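Local coordinates for oxidoreductase, short chain dehydrogenase/reductase family protein (PDB 6OW4), which reduces the 20-keto group of steroids reversibly to the 20beta-alcohol as an NADH-dependent short-chain dehydrogenase/reductase, at residues T47-G52 / V68-L73; S175-A180 / F271-A276; N226-G231 / S267-L272. All coordinates share one frame; numbering follows the deposited sequence.

Interaction 1: T47-G52 / V68-L73; sequences TGAAGG and VALVDL. With NAD (nicotinamide-adenine-dinucleotide), chain N.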
loop_
_atom_site.group_PDB
_atom_site.type_symbol
_atom_site.label_atom_id
_atom_site.label_comp_id
_atom_site.label_asym_id
_atom_site.label_seq_id
_atom_site.Cartn_x
_atom_site.Cartn_y
_atom_site.Cartn_z
ATOM N N THR F 47 22.470 -7.890 14.114
ATOM C CA THR F 47 22.063 -9.299 14.362
ATOM C C THR F 47 22.169 -10.064 13.042
ATOM O O THR F 47 22.101 -9.411 11.985
ATOM C CB THR F 47 20.659 -9.386 14.975
ATOM O OG1 THR F 47 19.696 -9.175 13.944
ATOM C CG2 THR F 47 20.446 -8.391 16.094
ATOM N N GLY F 48 22.344 -11.385 13.108
ATOM C CA GLY F 48 22.636 -12.236 11.940
ATOM C C GLY F 48 23.898 -11.775 11.227
ATOM O O GLY F 48 23.936 -11.863 9.984
ATOM N N ALA F 49 24.898 -11.316 11.991
ATOM C CA ALA F 49 26.115 -10.624 11.499
ATOM C C ALA F 49 27.179 -11.630 11.035
ATOM O O ALA F 49 28.292 -11.180 10.697
ATOM C CB ALA F 49 26.657 -9.713 12.573
ATOM N N ALA F 50 26.867 -12.931 11.031
ATOM C CA ALA F 50 27.693 -13.994 10.409
ATOM C C ALA F 50 27.302 -14.135 8.933
ATOM O O ALA F 50 28.198 -14.413 8.114
ATOM C CB ALA F 50 27.530 -15.296 11.155
ATOM N N GLY F 51 26.016 -13.939 8.616
ATOM C CA GLY F 51 25.469 -13.988 7.245
ATOM C C GLY F 51 25.938 -12.816 6.396
ATOM O O GLY F 51 26.503 -11.858 6.964
ATOM N N GLY F 52 25.699 -12.887 5.082
ATOM C CA GLY F 52 26.196 -11.929 4.073
ATOM C C GLY F 52 25.713 -10.509 4.321
ATOM O O GLY F 52 26.565 -9.599 4.359
ATOM N N VAL F 68 30.591 -1.368 16.180
ATOM C CA VAL F 68 29.570 -2.383 15.780
ATOM C C VAL F 68 29.812 -3.677 16.568
ATOM O O VAL F 68 30.900 -4.266 16.426
ATOM C CB VAL F 68 29.590 -2.643 14.260
ATOM C CG1 VAL F 68 28.330 -3.362 13.802
ATOM C CG2 VAL F 68 29.789 -1.363 13.463
ATOM N N ALA F 69 28.827 -4.096 17.369
ATOM C CA ALA F 69 28.769 -5.433 18.001
ATOM C C ALA F 69 28.167 -6.416 16.992
ATOM O O ALA F 69 27.021 -6.187 16.567
ATOM C CB ALA F 69 27.961 -5.378 19.273
ATOM N N LEU F 70 28.928 -7.444 16.604
ATOM C CA LEU F 70 28.500 -8.489 15.635
ATOM C C LEU F 70 27.777 -9.598 16.407
ATOM O O LEU F 70 28.452 -10.352 17.134
ATOM C CB LEU F 70 29.723 -9.026 14.883
ATOM C CG LEU F 70 30.619 -7.974 14.229
ATOM C CD1 LEU F 70 31.743 -8.637 13.449
ATOM C CD2 LEU F 70 29.819 -7.049 13.323
ATOM N N VAL F 71 26.452 -9.673 16.259
ATOM C CA VAL F 71 25.560 -10.583 17.036
ATOM C C VAL F 71 25.074 -11.708 16.117
ATOM O O VAL F 71 24.551 -11.402 15.028
ATOM C CB VAL F 71 24.385 -9.806 17.663
ATOM C CG1 VAL F 71 23.465 -10.716 18.463
ATOM C CG2 VAL F 71 24.873 -8.646 18.521
ATOM N N ASP F 72 25.257 -12.960 16.546
ATOM C CA ASP F 72 24.743 -14.177 15.861
ATOM C C ASP F 72 24.749 -15.340 16.864
ATOM O O ASP F 72 25.030 -15.093 18.056
ATOM C CB ASP F 72 25.549 -14.475 14.592
ATOM C CG ASP F 72 24.747 -15.182 13.509
ATOM O OD1 ASP F 72 24.174 -16.246 13.808
ATOM O OD2 ASP F 72 24.693 -14.659 12.381
ATOM N N LEU F 73 24.444 -16.554 16.400
ATOM C CA LEU F 73 24.291 -17.769 17.245
ATOM C C LEU F 73 25.599 -18.076 17.971
ATOM O O LEU F 73 26.680 -17.761 17.474
ATOM C CB LEU F 73 23.869 -18.944 16.358
ATOM C CG LEU F 73 22.444 -18.880 15.814
ATOM C CD1 LEU F 73 22.228 -19.929 14.735
ATOM C CD2 LEU F 73 21.427 -19.049 16.933
HETATM P PA NAD N . 21.686 -15.838 6.367
HETATM O O1A NAD N . 20.922 -17.091 6.646
HETATM O O2A NAD N . 23.190 -16.142 6.330
HETATM O O5B NAD N . 21.420 -14.733 7.480
HETATM C C5B NAD N . 20.577 -15.012 8.599
HETATM C C4B NAD N . 21.448 -14.913 9.884
HETATM O O4B NAD N . 20.467 -14.844 11.102
HETATM C C3B NAD N . 22.193 -15.925 10.047
HETATM O O3B NAD N . 23.596 -15.545 10.284
HETATM C C2B NAD N . 21.619 -16.731 11.384
HETATM O O2B NAD N . 22.721 -17.358 12.104
HETATM C C1B NAD N . 21.042 -15.854 12.103
HETATM N N9A NAD N . 19.934 -16.496 12.881
HETATM C C8A NAD N . 18.845 -17.257 12.626
HETATM N N7A NAD N . 18.237 -17.533 13.808
HETATM C C5A NAD N . 18.952 -16.945 14.788
HETATM C C6A NAD N . 18.765 -16.917 16.177
HETATM N N6A NAD N . 17.813 -17.456 17.092
HETATM N N1A NAD N . 19.639 -16.242 16.961
HETATM C C2A NAD N . 20.709 -15.585 16.402
HETATM N N3A NAD N . 20.896 -15.612 15.025
HETATM C C4A NAD N . 20.010 -16.297 14.227
HETATM O O3 NAD N . 21.208 -15.243 4.908
HETATM P PN NAD N . 20.909 -13.684 4.631
HETATM O O1N NAD N . 20.597 -13.515 3.171
HETATM O O2N NAD N . 22.143 -12.859 5.000
HETATM O O5D NAD N . 19.633 -13.239 5.480
HETATM C C5D NAD N . 19.707 -12.166 6.408
HETATM C C4D NAD N . 18.289 -11.575 6.622
HETATM O O4D NAD N . 17.847 -11.075 5.500
HETATM C C3D NAD N . 17.305 -12.656 7.031
HETATM O O3D NAD N . 16.511 -12.199 8.049
HETATM C C2D NAD N . 16.462 -12.915 5.747
HETATM O O2D NAD N . 15.125 -13.422 6.165
HETATM C C1D NAD N . 16.415 -11.760 5.175
HETATM N N1N NAD N . 16.234 -11.799 3.720
HETATM C C2N NAD N . 17.242 -12.273 2.891
HETATM C C3N NAD N . 17.060 -12.302 1.499
HETATM C C7N NAD N . 18.169 -12.837 0.561
HETATM O O7N NAD N . 17.866 -13.351 -0.500
HETATM N N7N NAD N . 19.543 -12.735 0.914
HETATM C C4N NAD N . 15.874 -11.851 0.952
HETATM C C5N NAD N . 14.867 -11.372 1.775
HETATM C C6N NAD N . 15.059 -11.341 3.163
#
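The loop at A49 turns its backbone N-H onto the V71 carbonyl in an almost straight bond (A49 N to V71 O, 3.1 Å, 170°), which ties the turn after strand 42-47 to the end of strand 66-72. This is the first beta-alpha-beta unit of the Rossmann fold, and T47-G52 opens the TGxxxGxG dinucleotide-binding motif of short-chain dehydrogenases, with G51 as N-cap of the following helix. At T47, OG1 turns to the backbone of A129 on the neighbouring loop. The A49 methyl leans on the backbone of V71 and on L70, CB to CB 3.9 Å. G48 has positive phi, and a CB there would run into NAD O4B; one at G51 would press on the phosphate oxygen O2A. D72 is the pivot of the contact. With CG anti to the backbone N (chi1 -151°), its carboxylate faces both the loop and the adenosine ribose. A50 N meets D72 OD2 at 3.1 Å, on the anti side and 24° out of the carboxylate plane, and the same oxygen accepts the ribose hydroxyl O3B of NAD at 2.5 Å. D72 OD1 takes the neighbouring ribose hydroxyl, O2B of NAD, also at 2.5 Å, and the backbone N-H of L73 on its anti lone pair at 2.6 Å. Each carboxylate oxygen therefore receives a backbone N-H and a ribose hydroxyl, which fixes its rotation. An acid at the end of the second strand is the usual mark of NAD preference in this family, since its charge would probably repel a 2'-phosphate. Beyond the ribose, L73 lays a methyl over the adenine face, CD2 standing 3.3 Å from N1A of NAD.

Interaction 2: S175-A180 / F271-A276; sequences SLIFTA and FLASDA. With NAD (nicotinamide-adenine-dinucleotide), chain N.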
loop_
_atom_site.group_PDB
_atom_site.type_symbol
_atom_site.label_atom_id
_atom_site.label_comp_id
_atom_site.label_asym_id
_atom_site.label_seq_id
_atom_site.Cartn_x
_atom_site.Cartn_y
_atom_site.Cartn_z
ATOM N N SER F 175 18.487 5.015 15.618
ATOM C CA SER F 175 17.926 4.515 14.334
ATOM C C SER F 175 17.802 2.987 14.369
ATOM O O SER F 175 18.847 2.308 14.415
ATOM C CB SER F 175 18.773 4.962 13.172
ATOM O OG SER F 175 18.247 4.477 11.944
ATOM N N LEU F 176 16.567 2.477 14.343
ATOM C CA LEU F 176 16.258 1.026 14.250
ATOM C C LEU F 176 16.049 0.664 12.779
ATOM O O LEU F 176 15.206 1.315 12.133
ATOM C CB LEU F 176 15.002 0.713 15.068
ATOM C CG LEU F 176 15.011 1.195 16.517
ATOM C CD1 LEU F 176 13.644 0.999 17.151
ATOM C CD2 LEU F 176 16.087 0.481 17.324
ATOM N N ILE F 177 16.795 -0.324 12.277
ATOM C CA ILE F 177 16.623 -0.895 10.907
ATOM C C ILE F 177 16.276 -2.380 11.052
ATOM O O ILE F 177 17.143 -3.155 11.493
ATOM C CB ILE F 177 17.873 -0.675 10.028
ATOM C CG1 ILE F 177 18.325 0.789 10.022
ATOM C CG2 ILE F 177 17.627 -1.190 8.618
ATOM C CD1 ILE F 177 19.421 1.108 11.014
ATOM N N PHE F 178 15.044 -2.748 10.700
ATOM C CA PHE F 178 14.538 -4.142 10.699
ATOM C C PHE F 178 14.607 -4.683 9.269
ATOM O O PHE F 178 14.087 -4.014 8.363
ATOM C CB PHE F 178 13.101 -4.193 11.223
ATOM C CG PHE F 178 12.909 -3.755 12.655
ATOM C CD1 PHE F 178 12.944 -2.414 13.004
ATOM C CD2 PHE F 178 12.650 -4.686 13.648
ATOM C CE1 PHE F 178 12.749 -2.017 14.320
ATOM C CE2 PHE F 178 12.449 -4.289 14.961
ATOM C CZ PHE F 178 12.503 -2.955 15.295
ATOM N N THR F 179 15.228 -5.846 9.071
ATOM C CA THR F 179 15.236 -6.563 7.768
ATOM C C THR F 179 13.884 -7.263 7.592
ATOM O O THR F 179 13.611 -8.221 8.342
ATOM C CB THR F 179 16.408 -7.546 7.660
ATOM O OG1 THR F 179 17.611 -6.851 7.987
ATOM C CG2 THR F 179 16.540 -8.145 6.278
ATOM N N ALA F 180 13.062 -6.774 6.660
ATOM C CA ALA F 180 11.796 -7.405 6.222
ATOM C C ALA F 180 12.096 -8.279 4.997
ATOM O O ALA F 180 13.177 -8.900 4.975
ATOM C CB ALA F 180 10.758 -6.344 5.944
ATOM N N PHE F 271 22.458 4.536 4.990
ATOM C CA PHE F 271 21.527 5.668 4.733
ATOM C C PHE F 271 20.517 5.785 5.883
ATOM O O PHE F 271 20.335 6.901 6.405
ATOM C CB PHE F 271 20.822 5.499 3.383
ATOM C CG PHE F 271 19.700 6.478 3.135
ATOM C CD1 PHE F 271 19.963 7.827 2.947
ATOM C CD2 PHE F 271 18.380 6.053 3.096
ATOM C CE1 PHE F 271 18.932 8.728 2.727
ATOM C CE2 PHE F 271 17.351 6.956 2.875
ATOM C CZ PHE F 271 17.629 8.291 2.689
ATOM N N LEU F 272 19.885 4.670 6.265
ATOM C CA LEU F 272 18.831 4.630 7.317
ATOM C C LEU F 272 19.459 4.850 8.699
ATOM O O LEU F 272 18.828 5.534 9.524
ATOM C CB LEU F 272 18.078 3.296 7.254
ATOM C CG LEU F 272 17.127 3.129 6.066
ATOM C CD1 LEU F 272 16.470 1.757 6.084
ATOM C CD2 LEU F 272 16.064 4.219 6.050
ATOM N N ALA F 273 20.655 4.303 8.938
ATOM C CA ALA F 273 21.398 4.424 10.216
ATOM C C ALA F 273 21.897 5.865 10.404
ATOM O O ALA F 273 21.860 6.352 11.553
ATOM C CB ALA F 273 22.538 3.435 10.248
ATOM N N SER F 274 22.331 6.517 9.319
ATOM C CA SER F 274 22.984 7.855 9.322
ATOM C C SER F 274 21.934 8.976 9.290
ATOM O O SER F 274 20.735 8.668 9.166
ATOM C CB SER F 274 23.964 7.972 8.176
ATOM O OG SER F 274 23.294 8.052 6.926
ATOM N N ASP F 275 22.385 10.230 9.393
ATOM C CA ASP F 275 21.531 11.450 9.429
ATOM C C ASP F 275 20.997 11.779 8.031
ATOM O O ASP F 275 20.119 12.656 7.939
ATOM C CB ASP F 275 22.296 12.657 9.969
ATOM C CG ASP F 275 22.823 12.452 11.374
ATOM O OD1 ASP F 275 23.331 11.350 11.646
ATOM O OD2 ASP F 275 22.711 13.389 12.187
ATOM N N ALA F 276 21.511 11.120 6.988
ATOM C CA ALA F 276 21.046 11.267 5.589
ATOM C C ALA F 276 19.534 11.010 5.508
ATOM O O ALA F 276 18.892 11.568 4.598
ATOM C CB ALA F 276 21.815 10.334 4.687
HETATM P PA NAD N . 21.686 -15.838 6.367
HETATM O O1A NAD N . 20.922 -17.091 6.646
HETATM O O2A NAD N . 23.190 -16.142 6.330
HETATM O O5B NAD N . 21.420 -14.733 7.480
HETATM C C5B NAD N . 20.577 -15.012 8.599
HETATM C C4B NAD N . 21.448 -14.913 9.884
HETATM O O4B NAD N . 20.467 -14.844 11.102
HETATM C C3B NAD N . 22.193 -15.925 10.047
HETATM O O3B NAD N . 23.596 -15.545 10.284
HETATM C C2B NAD N . 21.619 -16.731 11.384
HETATM O O2B NAD N . 22.721 -17.358 12.104
HETATM C C1B NAD N . 21.042 -15.854 12.103
HETATM N N9A NAD N . 19.934 -16.496 12.881
HETATM C C8A NAD N . 18.845 -17.257 12.626
HETATM N N7A NAD N . 18.237 -17.533 13.808
HETATM C C5A NAD N . 18.952 -16.945 14.788
HETATM C C6A NAD N . 18.765 -16.917 16.177
HETATM N N6A NAD N . 17.813 -17.456 17.092
HETATM N N1A NAD N . 19.639 -16.242 16.961
HETATM C C2A NAD N . 20.709 -15.585 16.402
HETATM N N3A NAD N . 20.896 -15.612 15.025
HETATM C C4A NAD N . 20.010 -16.297 14.227
HETATM O O3 NAD N . 21.208 -15.243 4.908
HETATM P PN NAD N . 20.909 -13.684 4.631
HETATM O O1N NAD N . 20.597 -13.515 3.171
HETATM O O2N NAD N . 22.143 -12.859 5.000
HETATM O O5D NAD N . 19.633 -13.239 5.480
HETATM C C5D NAD N . 19.707 -12.166 6.408
HETATM C C4D NAD N . 18.289 -11.575 6.622
HETATM O O4D NAD N . 17.847 -11.075 5.500
HETATM C C3D NAD N . 17.305 -12.656 7.031
HETATM O O3D NAD N . 16.511 -12.199 8.049
HETATM C C2D NAD N . 16.462 -12.915 5.747
HETATM O O2D NAD N . 15.125 -13.422 6.165
HETATM C C1D NAD N . 16.415 -11.760 5.175
HETATM N N1N NAD N . 16.234 -11.799 3.720
HETATM C C2N NAD N . 17.242 -12.273 2.891
HETATM C C3N NAD N . 17.060 -12.302 1.499
HETATM C C7N NAD N . 18.169 -12.837 0.561
HETATM O O7N NAD N . 17.866 -13.351 -0.500
HETATM N N7N NAD N . 19.543 -12.735 0.914
HETATM C C4N NAD N . 15.874 -11.851 0.952
HETATM C C5N NAD N . 14.867 -11.372 1.775
HETATM C C6N NAD N . 15.059 -11.341 3.163
#
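The carbonyl oxygen of L272 is gripped twice: by the hydroxyl of S175, with OG 2.7 Å from L272 O, and by the guanidinium NH2 of R224 on the adjacent strand. S175 does not come in along a lone pair. Its OG stands above the carbonyl plane, 46° out of it, having been swung toward the helix by a first torsion that sets it anti to its own backbone N (chi1 180°). The backbones come near here, since the CA atoms of S175 and A273 are 5.4 Å apart. Replacing S175 by an alanine would probably leave the L272 carbonyl, at the buried last turn of its helix, to R224 alone among these two donors.

Two residues further along strand 174-179, I177 reaches the same helix with carbon. I177 CG1 rests 3.7 Å from L272 CB, while I177 CD1 bends over the backbone of A273 to meet A273 CB at 4.0 Å. That bend comes from a chi2 of 96°, well off a staggered value, so I177 seems to pay some torsional strain for its place. In the Rossmann fold this is the packing of the last long helix, 262-273, on the parallel sheet, close to where the helix ends. Next to L272 on the helix, F271 stacks with F271 of the second subunit. The strand meanwhile runs on to the cofactor: T179 gives its OG1 to the N128 side chain, and its methyl CG2 approaches the nicotinamide ribose oxygen O4D of NAD at 3.3 Å.

Interaction 3: N226-G231 / S267-L272; sequences NTISPG and STVLFL. With NAD (nicotinamide-adenine-dinucleotide), chain N.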
loop_
_atom_site.group_PDB
_atom_site.type_symbol
_atom_site.label_atom_id
_atom_site.label_comp_id
_atom_site.label_asym_id
_atom_site.label_seq_id
_atom_site.Cartn_x
_atom_site.Cartn_y
_atom_site.Cartn_z
ATOM N N ASN F 226 12.716 2.043 10.741
ATOM C CA ASN F 226 12.441 1.776 9.306
ATOM C C ASN F 226 12.761 0.312 9.000
ATOM O O ASN F 226 13.477 -0.322 9.798
ATOM C CB ASN F 226 13.230 2.722 8.398
ATOM C CG ASN F 226 12.813 4.168 8.562
ATOM O OD1 ASN F 226 11.717 4.551 8.156
ATOM N ND2 ASN F 226 13.680 4.974 9.154
ATOM N N THR F 227 12.238 -0.189 7.880
ATOM C CA THR F 227 12.486 -1.560 7.371
ATOM C C THR F 227 13.177 -1.492 6.008
ATOM O O THR F 227 12.952 -0.517 5.267
ATOM C CB THR F 227 11.183 -2.358 7.269
ATOM O OG1 THR F 227 10.303 -1.639 6.407
ATOM C CG2 THR F 227 10.528 -2.576 8.613
ATOM N N ILE F 228 13.992 -2.505 5.716
ATOM C CA ILE F 228 14.570 -2.781 4.373
ATOM C C ILE F 228 13.954 -4.093 3.882
ATOM O O ILE F 228 14.046 -5.092 4.615
ATOM C CB ILE F 228 16.108 -2.835 4.443
ATOM C CG1 ILE F 228 16.679 -1.529 5.003
ATOM C CG2 ILE F 228 16.707 -3.175 3.085
ATOM C CD1 ILE F 228 18.165 -1.573 5.271
ATOM N N SER F 229 13.323 -4.069 2.706
ATOM C CA SER F 229 12.663 -5.235 2.067
ATOM C C SER F 229 13.484 -5.678 0.862
ATOM O O SER F 229 13.119 -5.390 -0.278
ATOM C CB SER F 229 11.248 -4.902 1.684
ATOM O OG SER F 229 10.464 -4.663 2.841
ATOM N N PRO F 230 14.621 -6.384 1.069
ATOM C CA PRO F 230 15.448 -6.833 -0.047
ATOM C C PRO F 230 14.692 -7.850 -0.914
ATOM O O PRO F 230 13.894 -8.599 -0.378
ATOM C CB PRO F 230 16.675 -7.473 0.623
ATOM C CG PRO F 230 16.192 -7.857 2.002
ATOM C CD PRO F 230 15.161 -6.811 2.369
ATOM N N GLY F 231 14.939 -7.823 -2.225
ATOM C CA GLY F 231 14.478 -8.858 -3.169
ATOM C C GLY F 231 15.426 -10.041 -3.153
ATOM O O GLY F 231 15.921 -10.382 -2.063
ATOM N N SER F 267 24.776 -0.176 1.816
ATOM C CA SER F 267 24.628 1.276 1.524
ATOM C C SER F 267 23.253 1.777 1.994
ATOM O O SER F 267 23.182 2.920 2.489
ATOM C CB SER F 267 24.868 1.563 0.059
ATOM O OG SER F 267 24.353 0.521 -0.757
ATOM N N THR F 268 22.207 0.955 1.856
ATOM C CA THR F 268 20.818 1.276 2.287
ATOM C C THR F 268 20.762 1.339 3.818
ATOM O O THR F 268 20.136 2.278 4.342
ATOM C CB THR F 268 19.803 0.268 1.730
ATOM O OG1 THR F 268 19.925 0.250 0.307
ATOM C CG2 THR F 268 18.375 0.598 2.106
ATOM N N VAL F 269 21.387 0.372 4.501
ATOM C CA VAL F 269 21.480 0.319 5.992
ATOM C C VAL F 269 22.196 1.584 6.478
ATOM O O VAL F 269 21.698 2.216 7.426
ATOM C CB VAL F 269 22.191 -0.961 6.479
ATOM C CG1 VAL F 269 22.554 -0.893 7.957
ATOM C CG2 VAL F 269 21.363 -2.205 6.194
ATOM N N LEU F 270 23.318 1.934 5.844
ATOM C CA LEU F 270 24.110 3.152 6.168
ATOM C C LEU F 270 23.199 4.383 6.093
ATOM O O LEU F 270 23.184 5.162 7.068
ATOM C CB LEU F 270 25.289 3.267 5.197
ATOM C CG LEU F 270 26.181 4.495 5.384
ATOM C CD1 LEU F 270 26.597 4.660 6.838
ATOM C CD2 LEU F 270 27.409 4.411 4.491
ATOM N N PHE F 271 22.458 4.536 4.990
ATOM C CA PHE F 271 21.527 5.668 4.733
ATOM C C PHE F 271 20.517 5.785 5.883
ATOM O O PHE F 271 20.335 6.901 6.405
ATOM C CB PHE F 271 20.822 5.499 3.383
ATOM C CG PHE F 271 19.700 6.478 3.135
ATOM C CD1 PHE F 271 19.963 7.827 2.947
ATOM C CD2 PHE F 271 18.380 6.053 3.096
ATOM C CE1 PHE F 271 18.932 8.728 2.727
ATOM C CE2 PHE F 271 17.351 6.956 2.875
ATOM C CZ PHE F 271 17.629 8.291 2.689
ATOM N N LEU F 272 19.885 4.670 6.265
ATOM C CA LEU F 272 18.831 4.630 7.317
ATOM C C LEU F 272 19.459 4.850 8.699
ATOM O O LEU F 272 18.828 5.534 9.524
ATOM C CB LEU F 272 18.078 3.296 7.254
ATOM C CG LEU F 272 17.127 3.129 6.066
ATOM C CD1 LEU F 272 16.470 1.757 6.084
ATOM C CD2 LEU F 272 16.064 4.219 6.050
HETATM P PA NAD N . 21.686 -15.838 6.367
HETATM O O1A NAD N . 20.922 -17.091 6.646
HETATM O O2A NAD N . 23.190 -16.142 6.330
HETATM O O5B NAD N . 21.420 -14.733 7.480
HETATM C C5B NAD N . 20.577 -15.012 8.599
HETATM C C4B NAD N . 21.448 -14.913 9.884
HETATM O O4B NAD N . 20.467 -14.844 11.102
HETATM C C3B NAD N . 22.193 -15.925 10.047
HETATM O O3B NAD N . 23.596 -15.545 10.284
HETATM C C2B NAD N . 21.619 -16.731 11.384
HETATM O O2B NAD N . 22.721 -17.358 12.104
HETATM C C1B NAD N . 21.042 -15.854 12.103
HETATM N N9A NAD N . 19.934 -16.496 12.881
HETATM C C8A NAD N . 18.845 -17.257 12.626
HETATM N N7A NAD N . 18.237 -17.533 13.808
HETATM C C5A NAD N . 18.952 -16.945 14.788
HETATM C C6A NAD N . 18.765 -16.917 16.177
HETATM N N6A NAD N . 17.813 -17.456 17.092
HETATM N N1A NAD N . 19.639 -16.242 16.961
HETATM C C2A NAD N . 20.709 -15.585 16.402
HETATM N N3A NAD N . 20.896 -15.612 15.025
HETATM C C4A NAD N . 20.010 -16.297 14.227
HETATM O O3 NAD N . 21.208 -15.243 4.908
HETATM P PN NAD N . 20.909 -13.684 4.631
HETATM O O1N NAD N . 20.597 -13.515 3.171
HETATM O O2N NAD N . 22.143 -12.859 5.000
HETATM O O5D NAD N . 19.633 -13.239 5.480
HETATM C C5D NAD N . 19.707 -12.166 6.408
HETATM C C4D NAD N . 18.289 -11.575 6.622
HETATM O O4D NAD N . 17.847 -11.075 5.500
HETATM C C3D NAD N . 17.305 -12.656 7.031
HETATM O O3D NAD N . 16.511 -12.199 8.049
HETATM C C2D NAD N . 16.462 -12.915 5.747
HETATM O O2D NAD N . 15.125 -13.422 6.165
HETATM C C1D NAD N . 16.415 -11.760 5.175
HETATM N N1N NAD N . 16.234 -11.799 3.720
HETATM C C2N NAD N . 17.242 -12.273 2.891
HETATM C C3N NAD N . 17.060 -12.302 1.499
HETATM C C7N NAD N . 18.169 -12.837 0.561
HETATM O O7N NAD N . 17.866 -13.351 -0.500
HETATM N N7N NAD N . 19.543 -12.735 0.914
HETATM C C4N NAD N . 15.874 -11.851 0.952
HETATM C C5N NAD N . 14.867 -11.372 1.775
HETATM C C6N NAD N . 15.059 -11.341 3.163
#
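I228 points from strand 223-230 straight into helix 262-273, and three helix side chains receive it in two orientations. V269 crosses it at about a right angle, its CG2 pressed to 3.4 Å from I228 CD1, tighter than ordinary van der Waals contact. L272 and T268 instead slide past it in the opposite direction. L272 CD1 lies alongside the isoleucine shaft at 3.5 Å from I228 CG1, another close pair, and T268 offers its methyl, CG2, to I228 CD1 at 3.8 Å. The isoleucine can reach all three because it is stretched out: chi2 is 172°, so CD1 is carried away from the strand and in among the helix side chains. Over the pieces in contact, strand 226-230 and helix 267-272 run nearly antiparallel, at 168° with their axes 9.8 Å apart, the usual relation of a helix to the parallel sheet it covers in a Rossmann fold.

N226, two residues earlier on the strand, crosses L272 obliquely. It shows the leucine its aliphatic stem, N226 CB being 4.0 Å from L272 CD2, while both ends of its amide are engaged elsewhere: ND2 with the V280 carbonyl and OD1 with the T283 N-H. On the helix, T268 likewise turns only its methyl to the strand, its hydroxyl making a weak bond back to E264 O. Past I228 the strand leads to the nicotinamide, where P230 CG packs 3.8 Å from NAD C5N and the G231 carbonyl oxygen lies 3.4 Å from NAD C4N, the hydride-carrying carbon. Between strand and helix, then, the close contacts are carbon on carbon, so the fit depends on shape and close packing rather than on directed polar bonds.

In the fold
Along the chain, interaction 1 closes before the other two open, and interactions 2 and 3 both end on helix 262-273, sharing F271 and L272. All three reach the one parallel sheet. Interactions 2 and 3 sit on its neighbouring strands 174-179 and 223-230, with centres 6 Å apart, and touch directly: A180 N to I228 O is a probable hydrogen bond of 2.8 Å. Interaction 1 lies about 16 Å from both, centre to centre, on the other half of the sheet. NAD spans the gap, its adenosine end held at interaction 1 and its nicotinamide end beside the strand ends of 175-180 and 226-231. Helix 262-273 and the residues just after it also meet the second subunit.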